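Long-range contacts in oxidoreductase, short chain dehydrogenase/reductase family protein (Bifidobacterium adolescentis L2-32, PDB 6OW4), which acts as an NADH-dependent 20beta-hydroxysteroid dehydrogenase of the short-chain dehydrogenase/reductase family: residues Arg40-Phe45 with Val122-Leu127; Gly65-Leu70 with Phe91-Ile96; Arg224-Ser229 with Thr281-Arg286. One frame throughout, in Å; residues are numbered along the deposited sequence.

How the contacts relate
The three contacts sample one parallel Rossmann sheet at different places. Contact 1 joins its central strands, 42-47 and 124-127, and is buried, as is contact 3, which ties strand 223-230 to 284-287, the last strand of this chain. Contact 2 lies near the other margin, where strand 66-72 meets the approach to strand 96-99, and is only partly buried. Contacts 1 and 2 touch directly, since strands 42-47 and 66-72 are neighbours; contact 3 stands apart from both. The chemistry follows the place: aromatic rings packed on glycine and alanine in contact 1, aliphatic branches with mostly weak bonds in contact 2, and in contact 3 a regular run of backbone bonds backed by side-chain oxygens.

Contact 1 (Arg40-Phe45 with Val122-Leu127); sequences RGRKGF and VDFAFL
F124 and G44 meet as flat ring and bare backbone: the CA of G44 stands 3.5 Å from the centroid of the F124 ring, nearly over its centre, in a CH-pi contact. The ring gets there because its CG sits between the backbone N and the carbonyl carbon (chi1 65°), which folds it across the neighbouring strand. F45 does the same on the opposite sheet face. Its ring lies with one face on A125, whose CB is 3.7 Å from CZ, while CG2 of V122 comes in at the ring edge, 4.0 Å from CD1. CD2 of L127 completes the cluster beside CE2.

The backbones run parallel, 23° apart. A well-formed backbone bond is F126 N to F45 O, 3.0 Å long; F45 N to F124 O and F124 N to K43 O are weak. A side chain takes part: D123 OD2 accepts the N-H of K43 at 2.8 Å through its anti lone pair. In the conformer described, which is less certain, R42 crosses the D123 side chain at a slant, guanidinium and carboxylate planes 82° apart; its NH1 makes a weak bond with A273 O and a long, weak ion pair with D275.

Helix 142-170 covers the F45 side, through T159 and A163, and helix 52-63 the F124 side, through L61. Strands 42-47 and 124-127 are the first and fourth of the Rossmann sheet, paired at its middle. The chemistry implies a buried interior where rings rest on small residues, and a more open polar end at R42, bordered by the D123 carboxylate, which probably remains charged.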
loop_
_atom_site.group_PDB
_atom_site.type_symbol
_atom_site.label_atom_id
_atom_site.label_comp_id
_atom_site.label_asym_id
_atom_site.label_seq_id
_atom_site.Cartn_x
_atom_site.Cartn_y
_atom_site.Cartn_z
ATOM N N ARG F 40 -1.536 -2.041 -34.056
ATOM C CA ARG F 40 -1.233 -1.828 -35.496
ATOM C C ARG F 40 -0.604 -0.443 -35.673
ATOM O O ARG F 40 -1.074 0.510 -35.021
ATOM C CB ARG F 40 -2.494 -1.989 -36.349
ATOM C CG ARG F 40 -3.047 -3.406 -36.363
ATOM C CD ARG F 40 -3.714 -3.772 -37.676
ATOM N NE ARG F 40 -4.172 -5.155 -37.681
ATOM C CZ ARG F 40 -3.386 -6.225 -37.800
ATOM N NH1 ARG F 40 -2.075 -6.095 -37.929
ATOM N NH2 ARG F 40 -3.922 -7.434 -37.789
ATOM N N GLY F 41 0.431 -0.356 -36.515
ATOM C CA GLY F 41 1.187 0.878 -36.796
ATOM C C GLY F 41 2.021 1.324 -35.605
ATOM O O GLY F 41 2.363 2.524 -35.554
ATOM N N ARG F 42 2.351 0.401 -34.691
ATOM C CA ARG F 42 3.150 0.686 -33.468
ATOM C C ARG F 42 4.421 -0.168 -33.478
ATOM O O ARG F 42 4.389 -1.268 -34.068
ATOM C CB ARG F 42 2.324 0.429 -32.204
ATOM C CG ARG F 42 1.315 1.527 -31.895
ATOM C CD ARG F 42 0.684 1.391 -30.522
ATOM N NE ARG F 42 1.635 1.602 -29.435
ATOM C CZ ARG F 42 1.312 1.726 -28.149
ATOM N NH1 ARG F 42 0.048 1.666 -27.762
ATOM N NH2 ARG F 42 2.262 1.909 -27.247
ATOM N N LYS F 43 5.481 0.340 -32.850
ATOM C CA LYS F 43 6.829 -0.284 -32.816
ATOM C C LYS F 43 7.387 -0.170 -31.395
ATOM O O LYS F 43 7.109 0.846 -30.730
ATOM C CB LYS F 43 7.745 0.403 -33.833
ATOM C CG LYS F 43 7.126 0.627 -35.206
ATOM C CD LYS F 43 8.066 1.269 -36.191
ATOM C CE LYS F 43 7.424 1.509 -37.539
ATOM N NZ LYS F 43 8.195 2.489 -38.339
ATOM N N GLY F 44 8.141 -1.179 -30.956
ATOM C CA GLY F 44 8.724 -1.239 -29.604
ATOM C C GLY F 44 9.650 -2.427 -29.454
ATOM O O GLY F 44 9.838 -3.150 -30.448
ATOM N N PHE F 45 10.204 -2.628 -28.257
ATOM C CA PHE F 45 11.155 -3.729 -27.960
ATOM C C PHE F 45 10.785 -4.403 -26.635
ATOM O O PHE F 45 10.083 -3.799 -25.801
ATOM C CB PHE F 45 12.595 -3.209 -27.969
ATOM C CG PHE F 45 12.957 -2.268 -26.849
ATOM C CD1 PHE F 45 12.804 -0.897 -26.991
ATOM C CD2 PHE F 45 13.480 -2.753 -25.661
ATOM C CE1 PHE F 45 13.152 -0.035 -25.962
ATOM C CE2 PHE F 45 13.828 -1.890 -24.634
ATOM C CZ PHE F 45 13.663 -0.532 -24.786
ATOM N N VAL F 122 10.226 3.846 -31.148
ATOM C CA VAL F 122 9.784 3.064 -29.954
ATOM C C VAL F 122 8.515 3.720 -29.395
ATOM O O VAL F 122 8.626 4.817 -28.812
ATOM C CB VAL F 122 10.910 2.975 -28.905
ATOM C CG1 VAL F 122 10.425 2.426 -27.572
ATOM C CG2 VAL F 122 12.082 2.150 -29.417
ATOM N N ASP F 123 7.361 3.073 -29.599
ATOM C CA ASP F 123 6.036 3.462 -29.042
ATOM C C ASP F 123 5.843 2.790 -27.678
ATOM O O ASP F 123 5.157 3.378 -26.828
ATOM C CB ASP F 123 4.890 3.064 -29.976
ATOM C CG ASP F 123 4.914 3.759 -31.326
ATOM O OD1 ASP F 123 4.614 4.969 -31.369
ATOM O OD2 ASP F 123 5.236 3.085 -32.324
ATOM N N PHE F 124 6.403 1.592 -27.490
ATOM C CA PHE F 124 6.319 0.813 -26.228
ATOM C C PHE F 124 7.661 0.135 -25.938
ATOM O O PHE F 124 8.448 -0.087 -26.875
ATOM C CB PHE F 124 5.204 -0.231 -26.317
ATOM C CG PHE F 124 5.443 -1.297 -27.355
ATOM C CD1 PHE F 124 6.126 -2.462 -27.034
ATOM C CD2 PHE F 124 5.002 -1.130 -28.658
ATOM C CE1 PHE F 124 6.354 -3.437 -27.992
ATOM C CE2 PHE F 124 5.227 -2.109 -29.614
ATOM C CZ PHE F 124 5.902 -3.260 -29.281
ATOM N N ALA F 125 7.898 -0.191 -24.668
ATOM C CA ALA F 125 9.076 -0.946 -24.187
ATOM C C ALA F 125 8.645 -1.854 -23.033
ATOM O O ALA F 125 8.082 -1.333 -22.052
ATOM C CB ALA F 125 10.170 0.006 -23.772
ATOM N N PHE F 126 8.871 -3.161 -23.170
ATOM C CA PHE F 126 8.666 -4.167 -22.099
ATOM C C PHE F 126 10.033 -4.520 -21.507
ATOM O O PHE F 126 10.753 -5.362 -22.079
ATOM C CB PHE F 126 7.907 -5.388 -22.626
ATOM C CG PHE F 126 7.576 -6.423 -21.580
ATOM C CD1 PHE F 126 7.243 -6.053 -20.284
ATOM C CD2 PHE F 126 7.579 -7.773 -21.894
ATOM C CE1 PHE F 126 6.939 -7.008 -19.328
ATOM C CE2 PHE F 126 7.270 -8.728 -20.938
ATOM C CZ PHE F 126 6.953 -8.344 -19.657
ATOM N N LEU F 127 10.372 -3.874 -20.390
ATOM C CA LEU F 127 11.703 -3.944 -19.735
ATOM C C LEU F 127 11.675 -5.101 -18.731
ATOM O O LEU F 127 11.539 -4.851 -17.517
ATOM C CB LEU F 127 11.988 -2.583 -19.093
ATOM C CG LEU F 127 11.761 -1.394 -20.028
ATOM C CD1 LEU F 127 11.413 -0.137 -19.253
ATOM C CD2 LEU F 127 12.968 -1.164 -20.919
#

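Contact 2 (Gly65-Leu70 with Phe91-Ile96); sequences GADVAL and FGTNVI
V95 and L70 form the apolar centre on one side of the sheet margin, where CG1 of V95 sits in the fork of the leucine, 3.9 Å from the CG of L70. On the other side CG1 of I96 lies 3.8 Å from the CB of A69. This is the closing step of a beta-alpha-beta crossover of the Rossmann fold: strand 66-72 leads into helix 77-91, and the chain returns through 91-96 alongside the strand it left. The helices sort the two sides, L70 and V95 facing helix 77-91, A69 and I96 facing helix 105-119. I96 reaches A69 because its CG1 lies between the backbone N and the carbonyl carbon (chi1 70°), and CD1 then continues past the alanine methyl.

Outward, L70 N donates to I96 O at 2.9 Å, nearly straight at the hydrogen. The other backbone bonds, from I96 N to V68 O and from V68 N to N94 O, are weak, consistent with the inverse gamma turn centred on N94.

At the polar edge the carboxylate of D67 takes over: its OD1 weakly accepts the N-H of N94 and lies 3.3 Å from the methyl CG2 of T93. The hydroxyl of T93 turns back along its own chain, OG1 donating to F91 O at 2.8 Å from above the carbonyl plane, 71° out of it.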
loop_
_atom_site.group_PDB
_atom_site.type_symbol
_atom_site.label_atom_id
_atom_site.label_comp_id
_atom_site.label_asym_id
_atom_site.label_seq_id
_atom_site.Cartn_x
_atom_site.Cartn_y
_atom_site.Cartn_z
ATOM N N GLY F 65 -0.314 -6.642 -33.844
ATOM C CA GLY F 65 0.155 -6.035 -35.106
ATOM C C GLY F 65 1.243 -4.998 -34.882
ATOM O O GLY F 65 1.200 -3.958 -35.564
ATOM N N ALA F 66 2.198 -5.278 -33.985
ATOM C CA ALA F 66 3.287 -4.356 -33.583
ATOM C C ALA F 66 4.645 -4.906 -34.033
ATOM O O ALA F 66 4.851 -6.131 -33.936
ATOM C CB ALA F 66 3.267 -4.153 -32.089
ATOM N N ASP F 67 5.536 -4.022 -34.494
ATOM C CA ASP F 67 6.967 -4.338 -34.746
ATOM C C ASP F 67 7.662 -4.486 -33.388
ATOM O O ASP F 67 7.569 -3.542 -32.577
ATOM C CB ASP F 67 7.634 -3.267 -35.613
ATOM C CG ASP F 67 6.984 -3.076 -36.974
ATOM O OD1 ASP F 67 6.273 -4.000 -37.422
ATOM O OD2 ASP F 67 7.193 -2.004 -37.576
ATOM N N VAL F 68 8.313 -5.629 -33.146
ATOM C CA VAL F 68 8.936 -5.981 -31.835
ATOM C C VAL F 68 10.403 -6.365 -32.063
ATOM O O VAL F 68 10.656 -7.342 -32.792
ATOM C CB VAL F 68 8.167 -7.112 -31.123
ATOM C CG1 VAL F 68 8.550 -7.207 -29.653
ATOM C CG2 VAL F 68 6.660 -6.960 -31.268
ATOM N N ALA F 69 11.331 -5.618 -31.457
ATOM C CA ALA F 69 12.762 -5.978 -31.346
ATOM C C ALA F 69 12.932 -6.906 -30.139
ATOM O O ALA F 69 12.600 -6.474 -29.020
ATOM C CB ALA F 69 13.608 -4.737 -31.218
ATOM N N LEU F 70 13.397 -8.137 -30.369
ATOM C CA LEU F 70 13.624 -9.161 -29.313
ATOM C C LEU F 70 15.035 -8.970 -28.747
ATOM O O LEU F 70 16.008 -9.288 -29.458
ATOM C CB LEU F 70 13.436 -10.562 -29.906
ATOM C CG LEU F 70 12.126 -10.798 -30.658
ATOM C CD1 LEU F 70 12.026 -12.243 -31.122
ATOM C CD2 LEU F 70 10.921 -10.432 -29.804
ATOM N N PHE F 91 2.590 -13.805 -37.842
ATOM C CA PHE F 91 1.721 -12.614 -37.630
ATOM C C PHE F 91 2.047 -11.507 -38.642
ATOM O O PHE F 91 1.506 -10.395 -38.484
ATOM C CB PHE F 91 1.867 -12.126 -36.187
ATOM C CG PHE F 91 1.854 -13.235 -35.167
ATOM C CD1 PHE F 91 0.786 -14.118 -35.097
ATOM C CD2 PHE F 91 2.913 -13.409 -34.289
ATOM C CE1 PHE F 91 0.774 -15.146 -34.166
ATOM C CE2 PHE F 91 2.899 -14.436 -33.357
ATOM C CZ PHE F 91 1.830 -15.302 -33.298
ATOM N N GLY F 92 2.878 -11.803 -39.649
ATOM C CA GLY F 92 3.225 -10.879 -40.748
ATOM C C GLY F 92 3.623 -9.506 -40.236
ATOM O O GLY F 92 2.991 -8.520 -40.660
ATOM N N THR F 93 4.624 -9.445 -39.353
ATOM C CA THR F 93 5.114 -8.196 -38.708
ATOM C C THR F 93 6.645 -8.147 -38.745
ATOM O O THR F 93 7.268 -9.221 -38.859
ATOM C CB THR F 93 4.624 -8.086 -37.259
ATOM O OG1 THR F 93 3.359 -8.739 -37.145
ATOM C CG2 THR F 93 4.497 -6.651 -36.802
ATOM N N ASN F 94 7.217 -6.943 -38.638
ATOM C CA ASN F 94 8.687 -6.719 -38.566
ATOM C C ASN F 94 9.153 -7.009 -37.133
ATOM O O ASN F 94 9.282 -6.051 -36.340
ATOM C CB ASN F 94 9.079 -5.315 -39.036
ATOM C CG ASN F 94 10.577 -5.091 -39.049
ATOM O OD1 ASN F 94 11.348 -6.020 -39.283
ATOM N ND2 ASN F 94 11.000 -3.864 -38.797
ATOM N N VAL F 95 9.374 -8.289 -36.822
ATOM C CA VAL F 95 9.938 -8.767 -35.524
ATOM C C VAL F 95 11.424 -9.072 -35.747
ATOM O O VAL F 95 11.726 -10.113 -36.362
ATOM C CB VAL F 95 9.173 -9.993 -34.986
ATOM C CG1 VAL F 95 9.650 -10.395 -33.597
ATOM C CG2 VAL F 95 7.668 -9.764 -34.981
ATOM N N ILE F 96 12.307 -8.179 -35.288
ATOM C CA ILE F 96 13.789 -8.280 -35.453
ATOM C C ILE F 96 14.402 -8.800 -34.147
ATOM O O ILE F 96 13.662 -8.935 -33.153
ATOM C CB ILE F 96 14.395 -6.924 -35.878
ATOM C CG1 ILE F 96 14.358 -5.888 -34.749
ATOM C CG2 ILE F 96 13.715 -6.409 -37.139
ATOM C CD1 ILE F 96 15.235 -4.680 -34.994
#

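Contact 3 (Arg224-Ser229 with Thr281-Arg286)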
loop_
_atom_site.group_PDB
_atom_site.type_symbol
_atom_site.label_atom_id
_atom_site.label_comp_id
_atom_site.label_asym_id
_atom_site.label_seq_id
_atom_site.Cartn_x
_atom_site.Cartn_y
_atom_site.Cartn_z
ATOM N N ARG F 224 3.175 6.789 -20.682
ATOM C CA ARG F 224 2.656 6.058 -19.496
ATOM C C ARG F 224 3.723 5.061 -19.038
ATOM O O ARG F 224 4.455 4.542 -19.905
ATOM C CB ARG F 224 1.335 5.355 -19.827
ATOM C CG ARG F 224 0.221 6.307 -20.237
ATOM C CD ARG F 224 -1.095 5.621 -20.550
ATOM N NE ARG F 224 -0.979 4.601 -21.587
ATOM C CZ ARG F 224 -0.948 3.284 -21.382
ATOM N NH1 ARG F 224 -1.019 2.781 -20.159
ATOM N NH2 ARG F 224 -0.848 2.466 -22.416
ATOM N N SER F 225 3.816 4.826 -17.727
ATOM C CA SER F 225 4.783 3.896 -17.089
ATOM C C SER F 225 4.068 3.082 -16.011
ATOM O O SER F 225 3.584 3.687 -15.036
ATOM C CB SER F 225 5.963 4.638 -16.514
ATOM O OG SER F 225 6.899 3.736 -15.938
ATOM N N ASN F 226 4.010 1.762 -16.189
ATOM C CA ASN F 226 3.328 0.827 -15.257
ATOM C C ASN F 226 4.223 -0.393 -15.032
ATOM O O ASN F 226 5.145 -0.614 -15.840
ATOM C CB ASN F 226 1.949 0.419 -15.779
ATOM C CG ASN F 226 0.988 1.586 -15.855
ATOM O OD1 ASN F 226 0.544 2.096 -14.827
ATOM N ND2 ASN F 226 0.661 2.013 -17.065
ATOM N N THR F 227 3.946 -1.145 -13.965
ATOM C CA THR F 227 4.647 -2.403 -13.612
ATOM C C THR F 227 3.661 -3.572 -13.631
ATOM O O THR F 227 2.465 -3.355 -13.358
ATOM C CB THR F 227 5.322 -2.297 -12.242
ATOM O OG1 THR F 227 4.310 -1.985 -11.286
ATOM C CG2 THR F 227 6.408 -1.247 -12.208
ATOM N N ILE F 228 4.170 -4.760 -13.953
ATOM C CA ILE F 228 3.469 -6.064 -13.796
ATOM C C ILE F 228 4.222 -6.849 -12.720
ATOM O O ILE F 228 5.445 -7.020 -12.868
ATOM C CB ILE F 228 3.403 -6.811 -15.141
ATOM C CG1 ILE F 228 2.704 -5.964 -16.208
ATOM C CG2 ILE F 228 2.741 -8.173 -14.980
ATOM C CD1 ILE F 228 2.761 -6.553 -17.597
ATOM N N SER F 229 3.519 -7.271 -11.668
ATOM C CA SER F 229 4.071 -8.043 -10.525
ATOM C C SER F 229 3.562 -9.477 -10.596
ATOM O O SER F 229 2.653 -9.852 -9.855
ATOM C CB SER F 229 3.712 -7.390 -9.219
ATOM O OG SER F 229 4.342 -6.125 -9.108
ATOM N N THR F 281 -1.471 4.861 -15.537
ATOM C CA THR F 281 -0.028 5.206 -15.433
ATOM C C THR F 281 0.377 5.271 -13.956
ATOM O O THR F 281 -0.464 5.664 -13.131
ATOM C CB THR F 281 0.275 6.509 -16.185
ATOM O OG1 THR F 281 1.693 6.648 -16.281
ATOM C CG2 THR F 281 -0.317 7.735 -15.523
ATOM N N GLY F 282 1.618 4.885 -13.649
ATOM C CA GLY F 282 2.215 4.993 -12.306
ATOM C C GLY F 282 1.578 4.041 -11.307
ATOM O O GLY F 282 1.617 4.347 -10.100
ATOM N N THR F 283 1.025 2.920 -11.783
ATOM C CA THR F 283 0.409 1.866 -10.933
ATOM C C THR F 283 0.995 0.496 -11.293
ATOM O O THR F 283 1.792 0.412 -12.248
ATOM C CB THR F 283 -1.121 1.881 -11.039
ATOM O OG1 THR F 283 -1.620 1.030 -10.008
ATOM C CG2 THR F 283 -1.643 1.424 -12.385
ATOM N N ASP F 284 0.603 -0.528 -10.533
ATOM C CA ASP F 284 1.067 -1.930 -10.678
ATOM C C ASP F 284 -0.147 -2.827 -10.929
ATOM O O ASP F 284 -1.203 -2.573 -10.324
ATOM C CB ASP F 284 1.812 -2.388 -9.424
ATOM C CG ASP F 284 2.293 -3.826 -9.498
ATOM O OD1 ASP F 284 3.037 -4.147 -10.449
ATOM O OD2 ASP F 284 1.909 -4.616 -8.613
ATOM N N ILE F 285 0.008 -3.841 -11.780
ATOM C CA ILE F 285 -1.002 -4.920 -11.983
ATOM C C ILE F 285 -0.366 -6.240 -11.535
ATOM O O ILE F 285 0.559 -6.720 -12.222
ATOM C CB ILE F 285 -1.506 -4.948 -13.441
ATOM C CG1 ILE F 285 -2.005 -3.566 -13.875
ATOM C CG2 ILE F 285 -2.569 -6.024 -13.619
ATOM C CD1 ILE F 285 -2.718 -3.535 -15.211
ATOM N N ARG F 286 -0.829 -6.776 -10.402
ATOM C CA ARG F 286 -0.396 -8.089 -9.860
ATOM C C ARG F 286 -1.117 -9.195 -10.637
ATOM O O ARG F 286 -2.350 -9.102 -10.791
ATOM C CB ARG F 286 -0.682 -8.177 -8.359
ATOM C CG ARG F 286 -0.007 -7.082 -7.545
ATOM C CD ARG F 286 -0.168 -7.249 -6.047
ATOM N NE ARG F 286 0.029 -5.982 -5.353
ATOM C CZ ARG F 286 0.105 -5.836 -4.032
ATOM N NH1 ARG F 286 0.009 -6.887 -3.236
ATOM N NH2 ARG F 286 0.284 -4.636 -3.508
HETATM O O HOH W 1 4.177 2.377 -11.860
#
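R224-S229 and T281-R286 run parallel, with strand axes 17° apart, and from T227 onward the backbone bonds follow regularly: T227 N to T283 O, I285 N to T227 O and S229 N to I285 O.

Before that point side chains stand in for the missing partners. OG1 of T281 accepts the N-H of S225 at 3.1 Å, and OD1 of N226 accepts T283 N at 3.2 Å, while its ND2 is tied to V280 O. Between them G282, at positive phi, sends its N-H to S225 O at 2.7 Å. A water donates to T283 O and, weakly, to S225 O, bridging the two segments. R224 packs its CB on T281 OG1, while its guanidinium bonds L272 O and V280 O.

Further along, D284 carries the polar chemistry. Its carboxylate, swung out with CG opposite the backbone N (chi1 179°), presents a single oxygen to two hydroxyls. OG1 of T227 donates to OD1 at 2.6 Å on the anti side, and OG of S229 donates to the same OD1 at 2.7 Å on the syn side. Both come from one face of the carboxylate plane, a double grip that should favour the charged form and fix the rotation of the group. With an alanine here the shared acceptor is gone, and the T227 and S229 hydroxyls would probably be left to turn without it.

On the other sheet face I228 and I285 both touch L272 of helix 262-273. T283 and R286 each touch the other's counterpart, R286 and T283, in a second subunit. This is the last strand pair of the parallel Rossmann sheet in the short-chain dehydrogenase/reductase fold, set at a subunit interface, with S229 about 7 Å from the bound NAD, side chain to ligand.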